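Local coordinates for coat protein (Papaya mosaic virus, PDB 4DOX), which probably packages the viral RNA by assembling in many copies into the flexible filamentous capsid, at residues L63-Y68 with P112-L117. Residues are numbered along the deposited sequence; the frame is centred on the assembly and turned at random.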
loop_
_atom_site.group_PDB
_atom_site.type_symbol
_atom_site.label_atom_id
_atom_site.label_comp_id
_atom_site.label_asym_id
_atom_site.label_seq_id
_atom_site.Cartn_x
_atom_site.Cartn_y
_atom_site.Cartn_z
ATOM N N LEU A 63 6.493 -4.383 -6.446
ATOM C CA LEU A 63 5.158 -4.247 -7.004
ATOM C C LEU A 63 4.641 -2.851 -6.684
ATOM O O LEU A 63 4.047 -2.179 -7.559
ATOM C CB LEU A 63 4.216 -5.323 -6.467
ATOM C CG LEU A 63 2.716 -5.219 -6.763
ATOM C CD1 LEU A 63 2.420 -5.332 -8.227
ATOM C CD2 LEU A 63 2.048 -6.324 -6.056
ATOM N N VAL A 64 4.906 -2.405 -5.455
ATOM C CA VAL A 64 4.534 -1.041 -5.048
ATOM C C VAL A 64 5.129 0.026 -5.959
ATOM O O VAL A 64 4.430 0.964 -6.373
ATOM C CB VAL A 64 4.905 -0.755 -3.582
ATOM C CG1 VAL A 64 4.384 0.597 -3.182
ATOM C CG2 VAL A 64 4.352 -1.883 -2.685
ATOM N N ASN A 65 6.412 -0.108 -6.270
ATOM C CA ASN A 65 7.046 0.786 -7.200
ATOM C C ASN A 65 6.310 0.791 -8.522
ATOM O O ASN A 65 6.082 1.832 -9.109
ATOM C CB ASN A 65 8.479 0.335 -7.460
ATOM C CG ASN A 65 9.332 1.419 -8.167
ATOM O OD1 ASN A 65 9.463 2.568 -7.690
ATOM N ND2 ASN A 65 9.929 1.041 -9.285
ATOM N N PHE A 66 5.938 -0.389 -9.008
ATOM C CA PHE A 66 5.347 -0.485 -10.334
ATOM C C PHE A 66 4.056 0.320 -10.312
ATOM O O PHE A 66 3.770 1.052 -11.262
ATOM C CB PHE A 66 5.051 -1.938 -10.731
ATOM C CG PHE A 66 4.241 -2.037 -11.991
ATOM C CD1 PHE A 66 4.866 -2.130 -13.231
ATOM C CD2 PHE A 66 2.845 -1.956 -11.948
ATOM C CE1 PHE A 66 4.099 -2.172 -14.406
ATOM C CE2 PHE A 66 2.084 -2.008 -13.102
ATOM C CZ PHE A 66 2.701 -2.091 -14.332
ATOM N N CYS A 67 3.301 0.196 -9.210
ATOM C CA CYS A 67 2.003 0.888 -9.043
ATOM C C CYS A 67 2.141 2.383 -8.843
ATOM O O CYS A 67 1.262 3.156 -9.284
ATOM C CB CYS A 67 1.191 0.262 -7.925
ATOM S SG CYS A 67 0.633 -1.385 -8.447
ATOM N N TYR A 68 3.261 2.786 -8.225
ATOM C CA TYR A 68 3.640 4.195 -8.123
ATOM C C TYR A 68 3.649 4.888 -9.494
ATOM O O TYR A 68 3.217 6.055 -9.584
ATOM C CB TYR A 68 4.991 4.338 -7.425
ATOM C CG TYR A 68 5.446 5.758 -7.162
ATOM C CD1 TYR A 68 5.165 6.378 -5.939
ATOM C CD2 TYR A 68 6.192 6.458 -8.114
ATOM C CE1 TYR A 68 5.607 7.679 -5.660
ATOM C CE2 TYR A 68 6.642 7.749 -7.874
ATOM C CZ TYR A 68 6.360 8.386 -6.642
ATOM O OH TYR A 68 6.800 9.713 -6.389
ATOM N N PRO A 112 4.206 5.094 2.653
ATOM C CA PRO A 112 5.308 5.916 3.233
ATOM C C PRO A 112 6.708 5.480 2.798
ATOM O O PRO A 112 7.597 6.312 2.672
ATOM C CB PRO A 112 5.118 5.762 4.748
ATOM C CG PRO A 112 3.694 5.391 4.892
ATOM C CD PRO A 112 3.366 4.514 3.714
ATOM N N ILE A 113 6.890 4.193 2.521
ATOM C CA ILE A 113 8.193 3.696 2.117
ATOM C C ILE A 113 8.508 4.173 0.680
ATOM O O ILE A 113 9.636 4.598 0.389
ATOM C CB ILE A 113 8.219 2.176 2.130
ATOM C CG1 ILE A 113 7.696 1.579 3.450
ATOM C CG2 ILE A 113 9.587 1.686 1.823
ATOM C CD1 ILE A 113 8.395 2.106 4.684
ATOM N N ILE A 114 7.524 4.096 -0.224
ATOM C CA ILE A 114 7.792 4.428 -1.602
ATOM C C ILE A 114 7.912 5.941 -1.688
ATOM O O ILE A 114 8.748 6.462 -2.449
ATOM C CB ILE A 114 6.763 3.863 -2.600
ATOM C CG1 ILE A 114 7.341 3.894 -4.021
ATOM C CG2 ILE A 114 5.432 4.629 -2.525
ATOM C CD1 ILE A 114 8.601 3.021 -4.245
ATOM N N TRP A 115 7.143 6.648 -0.856
ATOM C CA TRP A 115 7.361 8.086 -0.690
ATOM C C TRP A 115 8.846 8.379 -0.417
ATOM O O TRP A 115 9.456 9.176 -1.117
ATOM C CB TRP A 115 6.505 8.623 0.434
ATOM C CG TRP A 115 6.671 10.091 0.679
ATOM C CD1 TRP A 115 7.477 10.681 1.631
ATOM C CD2 TRP A 115 5.986 11.165 0.022
ATOM N NE1 TRP A 115 7.346 12.046 1.587
ATOM C CE2 TRP A 115 6.444 12.376 0.607
ATOM C CE3 TRP A 115 5.037 11.227 -1.021
ATOM C CZ2 TRP A 115 5.978 13.646 0.194
ATOM C CZ3 TRP A 115 4.578 12.492 -1.449
ATOM C CH2 TRP A 115 5.049 13.683 -0.823
ATOM N N ASN A 116 9.444 7.715 0.566
ATOM C CA ASN A 116 10.847 8.003 0.861
ATOM C C ASN A 116 11.745 7.619 -0.279
ATOM O O ASN A 116 12.787 8.224 -0.488
ATOM C CB ASN A 116 11.317 7.275 2.121
ATOM C CG ASN A 116 11.048 8.060 3.387
ATOM O OD1 ASN A 116 10.050 8.813 3.481
ATOM N ND2 ASN A 116 11.929 7.890 4.375
ATOM N N LEU A 117 11.335 6.606 -1.028
ATOM C CA LEU A 117 12.179 6.106 -2.098
ATOM C C LEU A 117 12.185 6.961 -3.371
ATOM O O LEU A 117 13.215 7.059 -4.041
ATOM C CB LEU A 117 11.819 4.662 -2.417
ATOM C CG LEU A 117 12.343 3.746 -1.320
ATOM C CD1 LEU A 117 11.676 2.400 -1.436
ATOM C CD2 LEU A 117 13.832 3.631 -1.460
#
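Ile114 packs against Val64, Asn65 and Tyr68 of helix 56-70; its own 98 Å² makes up nearly half of the 202 Å² buried between the two segments. The apolar contacts use its CB and both branches, CG1 and CG2. Ile114 CB lies 4.1 Å from Val64 CG1, where the two side chains run side by side in opposing senses. Further out, CG1 and CG2 of Ile114 each lie 3.8 Å from CD1 of Tyr68, so the fork of the isoleucine straddles one ring carbon and meets the ring obliquely. On the tyrosine side, chi1 of -175° sets CG anti to the backbone N, which places CD1 beside both branches of Ile114.

The segment axes cross at -69° and approach no closer than 10.3 Å. Ile114 supplies almost all of the second segment's buried area, consistent with so steep a crossing. Asn65 and Ile114 have the nearest CA atoms, and Val64, Asn65 and Tyr68, spaced i, i+1 and i+4, lie on one face of their helix. This is packing of two helices in the all-helical core of a viral coat protein; on the Tyr68 side, Phe141, Phe138 and Pro124 extend the apolar cluster.

No hydrogen bond links the segments. The side chain of Asn65 stands roughly perpendicular to that of Ile114, and its OD1 meets the methyl CD1 of Ile114 by van der Waals contact, at 3.6 Å. That oxygen accepts a hydrogen bond from NH1 of Arg118, one residue beyond the second segment, which ties the partly exposed Asn65 to the same helix that supplies Ile114.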